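Local coordinates for protein RsfP (Uncultured bacterium, PDB 4GLJ) that probably catalyses the phosphorolysis of methylthioadenosine and binds the dye rhodamine B, at residues A14-I19 with L259-Q264; V36-P41 with K86-R91; D47-G52 with I82-T87; T63-G68 with S74-R79; D131-H136 with T290-L295. All coordinates share one frame; numbering follows the deposited sequence.

Interaction 1 opens first, at strand 16-20, and closes last but one, when the end of helix 237-263 returns to it. Inside that large loop, interaction 2 joins the segment after strand 33-36 to the end of helix 78-87, and interaction 3 joins strand 49-54 to the same helix; the two finish on one stretch and share Lys86 and Thr87. Interaction 4 is the innermost loop, between the end of strand 57-63 and the start of helix 78-87. Interaction 5 begins after interactions 2 to 4 have closed and crosses interaction 1, since 131-136 waits for the C-terminal segment 290-295, which also touches helix 78-87.

Interaction 1 (A14-I19 with L259-Q264)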
# COMPACT_ATOMS: atom_id res chain seq x y z
N ALA A 14 23.15 -23.91 -12.14
CA ALA A 14 22.23 -23.85 -13.23
C ALA A 14 22.26 -22.43 -13.71
O ALA A 14 22.44 -21.50 -12.95
CB ALA A 14 20.83 -24.23 -12.83
N ASP A 15 22.15 -22.27 -15.00
CA ASP A 15 22.23 -20.94 -15.57
C ASP A 15 20.80 -20.38 -15.68
O ASP A 15 20.62 -19.17 -15.86
CB ASP A 15 22.80 -21.14 -16.96
CG ASP A 15 23.09 -19.87 -17.68
OD1 ASP A 15 23.83 -19.03 -17.12
OD2 ASP A 15 22.64 -19.74 -18.86
N ILE A 16 19.83 -21.29 -15.66
CA ILE A 16 18.45 -20.98 -16.03
C ILE A 16 17.53 -21.58 -14.96
O ILE A 16 17.77 -22.72 -14.53
CB ILE A 16 18.06 -21.68 -17.35
CG1 ILE A 16 18.99 -21.23 -18.49
CG2 ILE A 16 16.56 -21.36 -17.70
CD1 ILE A 16 18.90 -22.13 -19.73
N ALA A 17 16.52 -20.80 -14.52
CA ALA A 17 15.55 -21.25 -13.54
C ALA A 17 14.15 -20.99 -13.99
O ALA A 17 13.86 -19.99 -14.65
CB ALA A 17 15.82 -20.61 -12.19
N ILE A 18 13.27 -21.92 -13.66
CA ILE A 18 11.87 -21.73 -13.90
C ILE A 18 11.20 -21.62 -12.51
O ILE A 18 11.39 -22.51 -11.65
CB ILE A 18 11.28 -22.93 -14.63
CG1 ILE A 18 12.08 -23.25 -15.93
CG2 ILE A 18 9.77 -22.79 -14.88
CD1 ILE A 18 12.07 -22.08 -16.92
N ILE A 19 10.38 -20.57 -12.33
CA ILE A 19 9.63 -20.40 -11.08
C ILE A 19 8.23 -20.69 -11.47
O ILE A 19 7.60 -19.97 -12.28
CB ILE A 19 9.76 -18.98 -10.43
CG1 ILE A 19 11.21 -18.68 -10.13
CG2 ILE A 19 8.83 -18.94 -9.18
CD1 ILE A 19 11.46 -17.30 -9.51
N LEU A 259 16.21 -22.12 -26.34
CA LEU A 259 16.65 -20.87 -26.92
C LEU A 259 17.59 -20.09 -26.03
O LEU A 259 18.53 -19.45 -26.53
CB LEU A 259 15.43 -20.02 -27.27
CG LEU A 259 14.63 -20.63 -28.43
CD1 LEU A 259 13.24 -20.02 -28.58
CD2 LEU A 259 15.39 -20.56 -29.74
N ILE A 260 17.32 -20.09 -24.71
CA ILE A 260 18.16 -19.35 -23.82
C ILE A 260 19.54 -20.02 -23.82
O ILE A 260 20.56 -19.33 -23.83
CB ILE A 260 17.59 -19.35 -22.39
CG1 ILE A 260 16.24 -18.57 -22.36
CG2 ILE A 260 18.62 -18.86 -21.40
CD1 ILE A 260 15.56 -18.72 -21.00
N ALA A 261 19.56 -21.35 -23.78
CA ALA A 261 20.81 -22.07 -23.71
C ALA A 261 21.65 -21.78 -24.96
O ALA A 261 22.87 -21.64 -24.86
CB ALA A 261 20.61 -23.58 -23.54
N SER A 262 21.02 -21.69 -26.12
CA SER A 262 21.85 -21.58 -27.35
C SER A 262 22.20 -20.10 -27.61
O SER A 262 23.27 -19.80 -28.14
CB SER A 262 21.21 -22.21 -28.59
OG SER A 262 19.89 -21.70 -28.77
N GLU A 263 21.33 -19.19 -27.18
CA GLU A 263 21.46 -17.79 -27.57
C GLU A 263 22.16 -16.98 -26.51
O GLU A 263 22.89 -16.05 -26.83
CB GLU A 263 20.12 -17.17 -28.03
CG GLU A 263 19.56 -17.79 -29.33
CD GLU A 263 18.12 -17.35 -29.62
OE1 GLU A 263 17.61 -16.44 -28.93
OE2 GLU A 263 17.47 -17.86 -30.57
N GLN A 264 21.97 -17.33 -25.23
CA GLN A 264 22.70 -16.67 -24.13
C GLN A 264 22.66 -15.11 -24.24
O GLN A 264 23.68 -14.46 -24.16
CB GLN A 264 24.14 -17.24 -24.14
CG GLN A 264 24.65 -17.75 -22.79
CD GLN A 264 23.99 -19.02 -22.34
OE1 GLN A 264 22.80 -19.03 -21.98
NE2 GLN A 264 24.75 -20.11 -22.34
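Ile16, at the start of strand 16-20 in the central sheet of this phosphorylase-superfamily domain, packs against Ile260 and Ala261 near the end of the long helix 237-263. The strand runs parallel to 57-63 and to 92-101, and the helix lays its last turn against one end of it. Ile16 makes the contact with the outer part of its side chain: CD1 lies 3.7 Å from Ile260 CG2, and CG1 of Ile16 is 3.8 Å from that same methyl. The isoleucine is extended about CB-CG1 (chi2 165°), which carries CD1 forward to the helix. On the partner, CG2 is the branch anti to the backbone N, with Ile260 CB also within 4.1 Å of Ile16 CD1. Ala261 closes in more loosely from the next position, its CB 4.4 Å from Ile16 CD1. Tyr92 and Ile150 also touch Ile260, while Val57 touches both Ile16 and Ala261.

Just ahead of the strand, Asp15 turns its carboxylate to the place where the helix stops. Gln264 N still bonds to Ile260 O (2.8 Å), but Gln264 itself has left helical geometry with a positive phi of 48°, and its side chain comes toward Asp15 from the opposite direction. The firm polar partner of Asp15 is Arg91, which meets OD1 in a salt bridge. The chemistry is thus divided: aliphatic carbons make the inner part, which holds by shape and dispersion alone, and at the outer margin the carboxylate has an arginine to balance its charge.

Interaction 2 (V36-P41 with K86-R91); sequences VKIETP and KTLGVR
Ile38 reaches across to Thr87 and Leu88 with two different branches. Its CD1 methyl goes to the leucine: it stands 3.7 Å from Leu88 CD1, 3.8 Å from Leu88 CG and 4.0 Å from Leu88 CD2, so it rests at the fork of the isobutyl group and not on one methyl alone. The two side chains meet at a slant, each in extended form. Ile38 has CG1 beside its backbone N and then runs straight on (chi2 170°), which delivers CD1 to that fork.

The other branch, Ile38 CG2, passes alongside Thr87, the two side chains sliding past each other in opposite directions, with CG2 3.8 Å from Thr87 OG1. This is a van der Waals approach to a hydroxyl already occupied: OG1 sits between its own backbone N and carbonyl carbon (chi1 71°) and donates a hydrogen bond to Ala84 O one turn back. Thr87 lies at the outer side of the contact, whereas Leu88 is buried. Ile49 of strand 49-54 touches both Ile38 and Leu88, and Ala84 also meets Ile38, placing the pair in the seam between helix and sheet.

Behind Leu88 the backbone turns sharply. Gly89 takes a positive phi of 87°, where a side chain would be jammed against the carbonyl O of Leu88, and its N bonds to Lys86 O at 2.9 Å. This is a Schellman motif, ending helix 78-87 and turning the chain toward strand 92-101 in a beta-alpha-beta crossover that starts from strand 57-63.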
# COMPACT_ATOMS: atom_id res chain seq x y z
N VAL A 36 17.64 -29.93 -4.08
CA VAL A 36 18.64 -29.34 -3.20
C VAL A 36 17.91 -28.43 -2.20
O VAL A 36 16.99 -27.68 -2.59
CB VAL A 36 19.78 -28.61 -3.96
CG1 VAL A 36 20.58 -29.62 -4.81
CG2 VAL A 36 19.24 -27.51 -4.83
N LYS A 37 18.27 -28.57 -0.93
CA LYS A 37 17.77 -27.68 0.11
C LYS A 37 18.85 -26.63 0.25
O LYS A 37 20.00 -26.95 0.45
CB LYS A 37 17.58 -28.43 1.45
CG LYS A 37 16.63 -27.69 2.42
CD LYS A 37 16.53 -28.41 3.77
CE LYS A 37 15.41 -29.46 3.78
NZ LYS A 37 14.17 -28.87 3.16
N ILE A 38 18.48 -25.38 0.05
CA ILE A 38 19.44 -24.28 0.10
C ILE A 38 19.07 -23.45 1.34
O ILE A 38 17.91 -23.09 1.49
CB ILE A 38 19.38 -23.47 -1.20
CG1 ILE A 38 19.85 -24.35 -2.37
CG2 ILE A 38 20.22 -22.20 -1.07
CD1 ILE A 38 19.62 -23.78 -3.74
N GLU A 39 20.03 -23.18 2.23
CA GLU A 39 19.81 -22.24 3.33
C GLU A 39 20.10 -20.84 2.80
O GLU A 39 20.96 -20.67 1.91
CB GLU A 39 20.71 -22.56 4.50
CG GLU A 39 20.67 -24.01 5.00
CD GLU A 39 19.50 -24.30 5.96
OE1 GLU A 39 18.36 -23.81 5.70
OE2 GLU A 39 19.73 -25.01 6.98
N THR A 40 19.30 -19.84 3.20
CA THR A 40 19.65 -18.49 2.82
C THR A 40 19.59 -17.60 4.06
O THR A 40 19.01 -17.99 5.10
CB THR A 40 18.77 -17.88 1.71
OG1 THR A 40 17.60 -17.32 2.31
CG2 THR A 40 18.42 -18.86 0.52
N PRO A 41 20.19 -16.39 3.95
CA PRO A 41 20.05 -15.44 5.05
C PRO A 41 18.59 -14.98 5.26
O PRO A 41 18.31 -14.34 6.28
CB PRO A 41 20.95 -14.27 4.63
CG PRO A 41 21.95 -14.89 3.69
CD PRO A 41 21.13 -15.89 2.92
N LYS A 86 20.08 -17.29 -7.09
CA LYS A 86 21.41 -16.66 -7.18
C LYS A 86 22.58 -17.54 -6.74
O LYS A 86 23.59 -17.60 -7.45
CB LYS A 86 21.45 -15.31 -6.42
CG LYS A 86 22.74 -14.57 -6.74
CD LYS A 86 22.70 -14.11 -8.23
CE LYS A 86 23.99 -13.29 -8.47
NZ LYS A 86 24.00 -12.66 -9.84
N THR A 87 22.47 -18.25 -5.63
CA THR A 87 23.55 -19.10 -5.18
C THR A 87 23.83 -20.24 -6.17
O THR A 87 24.94 -20.80 -6.18
CB THR A 87 23.35 -19.70 -3.78
OG1 THR A 87 22.32 -20.70 -3.81
CG2 THR A 87 23.05 -18.61 -2.74
N LEU A 88 22.87 -20.57 -7.02
CA LEU A 88 23.10 -21.68 -7.99
C LEU A 88 23.77 -21.14 -9.26
O LEU A 88 24.11 -21.89 -10.16
CB LEU A 88 21.73 -22.34 -8.33
CG LEU A 88 21.10 -23.16 -7.18
CD1 LEU A 88 19.64 -23.59 -7.45
CD2 LEU A 88 21.98 -24.40 -6.97
N GLY A 89 23.90 -19.82 -9.35
CA GLY A 89 24.48 -19.16 -10.52
C GLY A 89 23.50 -18.84 -11.63
O GLY A 89 23.87 -18.61 -12.77
N VAL A 90 22.22 -18.83 -11.29
CA VAL A 90 21.18 -18.59 -12.29
C VAL A 90 21.35 -17.18 -12.84
O VAL A 90 21.54 -16.22 -12.08
CB VAL A 90 19.77 -18.76 -11.64
CG1 VAL A 90 18.63 -18.27 -12.54
CG2 VAL A 90 19.59 -20.24 -11.23
N ARG A 91 21.31 -17.08 -14.15
CA ARG A 91 21.47 -15.83 -14.85
C ARG A 91 20.14 -15.47 -15.53
O ARG A 91 19.94 -14.32 -15.89
CB ARG A 91 22.57 -16.01 -15.91
CG ARG A 91 23.93 -16.29 -15.27
CD ARG A 91 24.97 -16.74 -16.29
NE ARG A 91 25.05 -15.78 -17.36
CZ ARG A 91 24.94 -16.05 -18.65
NH1 ARG A 91 24.79 -17.29 -19.08
NH2 ARG A 91 24.98 -15.06 -19.49

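Interaction 3 (D47-G52 with I82-T87)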
# COMPACT_ATOMS: atom_id res chain seq x y z
N ASP A 47 10.23 -24.27 -1.44
CA ASP A 47 10.35 -25.74 -1.42
C ASP A 47 11.80 -26.03 -1.81
O ASP A 47 12.51 -25.12 -2.26
CB ASP A 47 9.39 -26.27 -2.48
CG ASP A 47 9.25 -27.78 -2.50
OD1 ASP A 47 9.69 -28.48 -1.54
OD2 ASP A 47 8.69 -28.26 -3.53
N ASP A 48 12.23 -27.29 -1.68
CA ASP A 48 13.51 -27.71 -2.24
C ASP A 48 13.53 -27.37 -3.73
O ASP A 48 12.53 -27.51 -4.41
CB ASP A 48 13.69 -29.22 -2.07
CG ASP A 48 13.84 -29.63 -0.61
OD1 ASP A 48 14.08 -28.77 0.27
OD2 ASP A 48 13.73 -30.83 -0.34
N ILE A 49 14.62 -26.80 -4.22
CA ILE A 49 14.77 -26.55 -5.62
C ILE A 49 15.12 -27.87 -6.36
O ILE A 49 16.00 -28.65 -5.92
CB ILE A 49 15.81 -25.45 -5.78
CG1 ILE A 49 15.15 -24.13 -5.32
CG2 ILE A 49 16.31 -25.32 -7.21
CD1 ILE A 49 16.17 -23.17 -4.80
N VAL A 50 14.35 -28.16 -7.41
CA VAL A 50 14.64 -29.34 -8.26
C VAL A 50 15.59 -28.96 -9.43
O VAL A 50 15.37 -27.99 -10.16
CB VAL A 50 13.38 -30.02 -8.84
CG1 VAL A 50 13.77 -31.22 -9.72
CG2 VAL A 50 12.47 -30.57 -7.74
N LEU A 51 16.67 -29.71 -9.55
CA LEU A 51 17.61 -29.58 -10.67
C LEU A 51 17.48 -30.78 -11.59
O LEU A 51 17.37 -31.92 -11.16
CB LEU A 51 19.06 -29.42 -10.20
CG LEU A 51 19.27 -28.16 -9.35
CD1 LEU A 51 20.49 -28.36 -8.46
CD2 LEU A 51 19.46 -26.95 -10.23
N GLY A 52 17.49 -30.51 -12.89
CA GLY A 52 17.41 -31.58 -13.85
C GLY A 52 17.86 -31.02 -15.18
O GLY A 52 18.10 -29.80 -15.28
N ILE A 82 14.81 -16.02 -4.44
CA ILE A 82 15.66 -15.35 -5.45
C ILE A 82 17.06 -15.52 -4.95
O ILE A 82 17.94 -15.80 -5.74
CB ILE A 82 15.23 -13.83 -5.59
CG1 ILE A 82 13.88 -13.72 -6.33
CG2 ILE A 82 16.29 -13.05 -6.36
CD1 ILE A 82 13.78 -14.41 -7.68
N TYR A 83 17.31 -15.40 -3.62
CA TYR A 83 18.66 -15.53 -3.13
C TYR A 83 19.19 -16.97 -3.43
O TYR A 83 20.34 -17.19 -3.89
CB TYR A 83 18.75 -15.30 -1.62
CG TYR A 83 20.18 -15.11 -1.10
CD1 TYR A 83 20.74 -13.83 -0.99
CD2 TYR A 83 21.00 -16.21 -0.74
CE1 TYR A 83 22.06 -13.65 -0.52
CE2 TYR A 83 22.32 -16.04 -0.28
CZ TYR A 83 22.83 -14.75 -0.18
OH TYR A 83 24.13 -14.55 0.24
N ALA A 84 18.35 -17.96 -3.15
CA ALA A 84 18.74 -19.37 -3.42
C ALA A 84 19.11 -19.60 -4.91
O ALA A 84 20.08 -20.27 -5.21
CB ALA A 84 17.60 -20.28 -2.98
N LEU A 85 18.37 -18.99 -5.83
CA LEU A 85 18.59 -19.22 -7.27
C LEU A 85 19.89 -18.50 -7.63
O LEU A 85 20.70 -19.04 -8.37
CB LEU A 85 17.42 -18.70 -8.10
CG LEU A 85 16.11 -19.48 -7.95
CD1 LEU A 85 14.99 -18.85 -8.77
CD2 LEU A 85 16.28 -20.96 -8.35
N LYS A 86 20.08 -17.29 -7.09
CA LYS A 86 21.41 -16.66 -7.18
C LYS A 86 22.58 -17.54 -6.74
O LYS A 86 23.59 -17.60 -7.45
CB LYS A 86 21.45 -15.31 -6.42
CG LYS A 86 22.74 -14.57 -6.74
CD LYS A 86 22.70 -14.11 -8.23
CE LYS A 86 23.99 -13.29 -8.47
NZ LYS A 86 24.00 -12.66 -9.84
N THR A 87 22.47 -18.25 -5.63
CA THR A 87 23.55 -19.10 -5.18
C THR A 87 23.83 -20.24 -6.17
O THR A 87 24.94 -20.80 -6.18
CB THR A 87 23.35 -19.70 -3.78
OG1 THR A 87 22.32 -20.70 -3.81
CG2 THR A 87 23.05 -18.61 -2.74
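Ile49 meets Ala84 and Leu85 in a buried, wholly apolar strand-on-helix contact within the alpha/beta fold of the phosphorylase superfamily. Strand 49-54, which carries Ile49, lies antiparallel between strands 33-36 and 57-63, and helix 78-87 covers the side of the sheet to which Ile49 points. The packing is carried by a single methyl. Ile49 CD1 touches Ala84 CB on one side chain and reaches the end of Leu85 on the next. Alanine has nothing beyond CB, which lets the strand residue come close to the helix at this point.

Leu85 takes part differently. Its CB does not head for Ile49, yet the extended chain beyond it (chi2 177°) brings CD2 nearer, and the two side chains lie at an angle to each other. Leu85 also touches Ala17, Ile19 and Ala60, its CD2 being shared between Ile49 and Ala17; Ile49 in turn lies against Ala60 and Leu62. One helical turn therefore bridges several strands. The helix is regular here, with Lys86 N bonded to Ile82 O. Measured from Ile49 CD1, the approach is 3.7 Å to Ala84 CB and a looser 4.2 Å to Leu85 CD2.

Interaction 4 (T63-G68 with S74-R79). With PO4 (phosphate ion), chain D.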
# COMPACT_ATOMS: atom_id res chain seq x y z
N THR A 63 8.92 -24.34 -7.17
CA THR A 63 7.45 -24.18 -7.10
C THR A 63 7.19 -23.05 -6.19
O THR A 63 7.44 -23.17 -5.00
CB THR A 63 6.79 -25.39 -6.43
OG1 THR A 63 7.24 -26.54 -7.11
CG2 THR A 63 5.29 -25.28 -6.58
N ARG A 64 6.70 -21.92 -6.73
CA ARG A 64 6.52 -20.75 -5.93
C ARG A 64 5.64 -20.94 -4.63
O ARG A 64 5.96 -20.40 -3.53
CB ARG A 64 5.89 -19.66 -6.87
CG ARG A 64 5.68 -18.39 -6.14
CD ARG A 64 5.07 -17.32 -7.01
NE ARG A 64 5.88 -16.93 -8.17
CZ ARG A 64 5.59 -17.12 -9.46
NH1 ARG A 64 4.53 -17.83 -9.84
NH2 ARG A 64 6.43 -16.65 -10.41
N HIS A 65 4.55 -21.69 -4.77
CA HIS A 65 3.59 -21.89 -3.65
C HIS A 65 3.90 -23.03 -2.75
O HIS A 65 3.17 -23.25 -1.80
CB HIS A 65 2.17 -22.01 -4.16
CG HIS A 65 1.65 -20.74 -4.80
ND1 HIS A 65 1.23 -19.69 -4.07
CD2 HIS A 65 1.61 -20.34 -6.13
CE1 HIS A 65 0.84 -18.68 -4.90
NE2 HIS A 65 1.10 -19.07 -6.16
N GLY A 66 5.04 -23.69 -2.99
CA GLY A 66 5.47 -24.90 -2.28
C GLY A 66 4.74 -26.14 -2.71
O GLY A 66 3.74 -26.08 -3.44
N GLN A 67 5.18 -27.30 -2.20
CA GLN A 67 4.43 -28.52 -2.45
C GLN A 67 3.02 -28.47 -1.86
O GLN A 67 2.77 -27.91 -0.77
CB GLN A 67 5.22 -29.78 -2.05
CG GLN A 67 5.01 -30.94 -3.05
CD GLN A 67 4.96 -30.49 -4.52
OE1 GLN A 67 3.87 -30.46 -5.15
NE2 GLN A 67 6.12 -30.12 -5.06
N GLY A 68 2.09 -28.95 -2.66
CA GLY A 68 0.72 -28.98 -2.25
C GLY A 68 0.08 -27.64 -2.32
O GLY A 68 -1.03 -27.45 -1.79
N SER A 74 0.95 -13.55 -0.46
CA SER A 74 1.53 -12.62 0.50
C SER A 74 2.63 -13.28 1.33
O SER A 74 3.48 -12.58 1.80
CB SER A 74 0.47 -12.08 1.53
OG SER A 74 -0.61 -11.45 0.85
N GLU A 75 2.63 -14.61 1.52
CA GLU A 75 3.59 -15.13 2.47
C GLU A 75 4.72 -15.91 1.72
O GLU A 75 5.57 -16.54 2.35
CB GLU A 75 2.89 -16.01 3.54
CG GLU A 75 2.36 -17.27 2.86
CD GLU A 75 1.48 -18.10 3.84
OE1 GLU A 75 1.60 -17.92 5.08
OE2 GLU A 75 0.75 -18.96 3.35
N VAL A 76 4.72 -15.87 0.40
CA VAL A 76 5.81 -16.57 -0.32
C VAL A 76 7.15 -15.96 0.13
O VAL A 76 7.26 -14.70 0.17
CB VAL A 76 5.56 -16.42 -1.80
CG1 VAL A 76 6.82 -16.84 -2.62
CG2 VAL A 76 4.35 -17.28 -2.22
N PRO A 77 8.19 -16.79 0.39
CA PRO A 77 9.42 -16.15 0.81
C PRO A 77 10.21 -15.68 -0.45
O PRO A 77 11.25 -16.31 -0.86
CB PRO A 77 10.16 -17.31 1.54
CG PRO A 77 9.78 -18.54 0.71
CD PRO A 77 8.35 -18.27 0.28
N TYR A 78 9.80 -14.53 -0.98
CA TYR A 78 10.41 -14.07 -2.26
C TYR A 78 11.92 -13.85 -2.14
O TYR A 78 12.61 -14.19 -3.09
CB TYR A 78 9.74 -12.74 -2.67
CG TYR A 78 8.30 -12.95 -3.07
CD1 TYR A 78 7.98 -13.43 -4.31
CD2 TYR A 78 7.28 -12.70 -2.14
CE1 TYR A 78 6.65 -13.66 -4.64
CE2 TYR A 78 5.94 -12.94 -2.47
CZ TYR A 78 5.66 -13.47 -3.66
OH TYR A 78 4.38 -13.69 -4.02
N ARG A 79 12.42 -13.24 -1.07
CA ARG A 79 13.84 -13.00 -0.92
C ARG A 79 14.67 -14.27 -0.81
O ARG A 79 15.61 -14.39 -1.51
CB ARG A 79 14.11 -12.09 0.28
CG ARG A 79 13.87 -10.60 0.08
CD ARG A 79 14.09 -9.81 1.35
NE ARG A 79 13.28 -10.34 2.42
CZ ARG A 79 13.43 -10.07 3.70
NH1 ARG A 79 14.35 -9.25 4.14
NH2 ARG A 79 12.62 -10.65 4.54
P PO4 D . 0.92 -17.64 -9.47
O1 PO4 D . -0.41 -17.74 -8.78
O2 PO4 D . 0.74 -18.56 -10.66
O3 PO4 D . 1.07 -16.21 -9.82
O4 PO4 D . 2.08 -18.14 -8.62
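Residues Thr63 to Gly66 form a type I beta turn with Arg64 and His65 at its corners, and opposite them Val76 stands just ahead of helix 78-87. Gly66 N closes the turn on Thr63 O at 3.2 Å. In the other segment a short 3-10 stretch ends at Glu75, and Pro77, the N-cap residue, is the centre of an inverse gamma turn.

Val76 packs on the beta turn. Its CG2 lies 3.7 Å from Arg64 O and its CG1 4.0 Å from Arg64 CG, while CG1 also sits over the centre of the Tyr78 ring. This packing backs the inner part of Arg64, whose chain leaves with CG anti to the backbone N (chi1 -179°) and bends at chi3 to bring the guanidinium to the bound phosphate.

Phosphate O4 is gripped twice, by Arg64 NH1 at 2.8 Å and by His65 NE2 at 2.8 Å, and it lies at the edge of both flat groups, near their planes. A weak bond links His65 NE2 to O1 (3.3 Å). Second-shell partners hold both donors: Glu203 pairs with Arg64 NE, and Leu71 O takes His65 ND1. With a leucine in place of Arg64, phosphate O4 would probably lose one of its two donors here and Glu203 would be left without its charge mate.

Thr199 OG1 and the backbone N atoms of Ser22 and Ala98 complete the grip on the anion. His65 also lines the rhodamine B pocket, and the whole arrangement is consistent with the phosphate subsite of a nucleoside phosphorylase.

Interaction 5 (D131-H136 with T290-L295); sequences DGAVAH and TRLAAL
Asp131 O and the guanidinium of Arg291 carry the polar part of this contact. Arg291 NH2 donates to Asp131 O at 2.9 Å, arriving from above the carbonyl plane (49° out of it). A water bridges the same two residues: it donates to Asp131 O at 3.2 Å and accepts from Arg291 NH1 at 2.7 Å, lying at the guanidinium edge in its plane. The carbonyl thus has two donors, the arginine and the water, and Thr288 OG1 adds a weak third.

Toward Arg291 the Asp131 carboxylate acts through charge. Its OD2 lies over a face of the guanidinium, 3.7 Å from Arg291 NH1, a long salt bridge with no N-H aimed at the oxygen; the two flat groups are nearly parallel. A bend at chi3 (52°) brings the guanidinium to Asp131, whose O lies 26° out of its plane. An alanine in place of Arg291 would probably leave the carboxylate without this counter-charge and cost the carbonyl and the water a donor each.

Next along both segments, Ala133 CB meets Leu292 CD1 at 3.5 Å, an apolar touch at the start of the short 3-10 turn in which Leu295 N bonds to Leu292 O.

Asp131 N is taken by Glu75 OE1 of a neighbouring subunit, and His136 ND1 bonds Pro177 O of that subunit, so loop 131-136 lies at the trimer interface. In its own chain the loop pairs with backbone at Ala276 and Val278, and segment 290-295 takes in the end of helix 286-291 and the 3-10 turn after it, leaning on helix 78-87, where Tyr83 OH bonds Ala294 N.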
# COMPACT_ATOMS: atom_id res chain seq x y z
N ASP A 131 19.06 -1.70 6.29
CA ASP A 131 19.83 -2.24 7.40
C ASP A 131 21.31 -2.37 7.11
O ASP A 131 21.90 -3.46 7.37
CB ASP A 131 19.25 -3.60 7.87
CG ASP A 131 19.85 -4.07 9.20
OD1 ASP A 131 20.35 -3.23 10.01
OD2 ASP A 131 19.81 -5.29 9.47
N GLY A 132 21.96 -1.30 6.61
CA GLY A 132 23.41 -1.39 6.37
C GLY A 132 23.91 -1.19 4.92
O GLY A 132 25.09 -0.94 4.73
N ALA A 133 23.02 -1.24 3.94
CA ALA A 133 23.41 -1.12 2.52
C ALA A 133 22.27 -0.43 1.78
O ALA A 133 21.11 -0.79 2.00
CB ALA A 133 23.62 -2.48 1.94
N VAL A 134 22.59 0.55 0.94
CA VAL A 134 21.59 1.31 0.16
C VAL A 134 21.90 1.07 -1.33
O VAL A 134 23.09 1.20 -1.77
CB VAL A 134 21.74 2.84 0.46
CG1 VAL A 134 20.80 3.72 -0.41
CG2 VAL A 134 21.51 3.14 1.95
N ALA A 135 20.86 0.75 -2.10
CA ALA A 135 20.98 0.56 -3.56
C ALA A 135 19.64 0.92 -4.15
O ALA A 135 18.55 0.62 -3.58
CB ALA A 135 21.31 -0.90 -3.91
N HIS A 136 19.68 1.50 -5.35
CA HIS A 136 18.43 1.89 -6.03
C HIS A 136 18.44 1.37 -7.47
O HIS A 136 18.83 2.08 -8.35
CB HIS A 136 18.34 3.40 -6.01
CG HIS A 136 18.10 3.98 -4.64
ND1 HIS A 136 16.87 3.93 -4.02
CD2 HIS A 136 18.98 4.56 -3.74
CE1 HIS A 136 16.99 4.49 -2.80
NE2 HIS A 136 18.27 4.91 -2.64
N THR A 290 27.73 -10.21 4.77
CA THR A 290 27.49 -11.65 4.87
C THR A 290 26.09 -11.89 4.37
O THR A 290 25.87 -12.80 3.57
CB THR A 290 27.63 -12.17 6.32
OG1 THR A 290 28.92 -11.81 6.85
CG2 THR A 290 27.43 -13.68 6.38
N ARG A 291 25.13 -11.07 4.80
CA ARG A 291 23.74 -11.23 4.38
C ARG A 291 23.61 -11.00 2.85
O ARG A 291 22.76 -11.59 2.18
CB ARG A 291 22.88 -10.20 5.12
CG ARG A 291 21.38 -10.44 5.07
CD ARG A 291 20.53 -9.44 5.89
NE ARG A 291 20.84 -8.05 5.56
CZ ARG A 291 21.54 -7.23 6.35
NH1 ARG A 291 22.01 -7.60 7.56
NH2 ARG A 291 21.77 -6.01 5.93
N LEU A 292 24.40 -10.09 2.31
CA LEU A 292 24.24 -9.78 0.88
C LEU A 292 25.22 -10.48 -0.03
O LEU A 292 25.28 -10.17 -1.25
CB LEU A 292 24.41 -8.26 0.66
CG LEU A 292 23.40 -7.35 1.43
CD1 LEU A 292 23.78 -5.89 1.11
CD2 LEU A 292 21.97 -7.71 1.00
N ALA A 293 25.99 -11.41 0.55
CA ALA A 293 27.18 -11.95 -0.14
C ALA A 293 26.92 -12.37 -1.61
O ALA A 293 27.63 -11.92 -2.54
CB ALA A 293 27.75 -13.11 0.67
N ALA A 294 25.92 -13.23 -1.83
CA ALA A 294 25.65 -13.74 -3.21
C ALA A 294 25.27 -12.66 -4.26
O ALA A 294 25.37 -12.89 -5.46
CB ALA A 294 24.57 -14.80 -3.19
N LEU A 295 24.85 -11.47 -3.80
CA LEU A 295 24.38 -10.41 -4.70
C LEU A 295 25.50 -9.47 -5.07
O LEU A 295 25.39 -8.70 -6.02
CB LEU A 295 23.30 -9.57 -4.02
CG LEU A 295 22.20 -10.33 -3.29
CD1 LEU A 295 21.29 -9.36 -2.53
CD2 LEU A 295 21.41 -11.22 -4.26
O HOH W 1 23.25 -5.83 9.10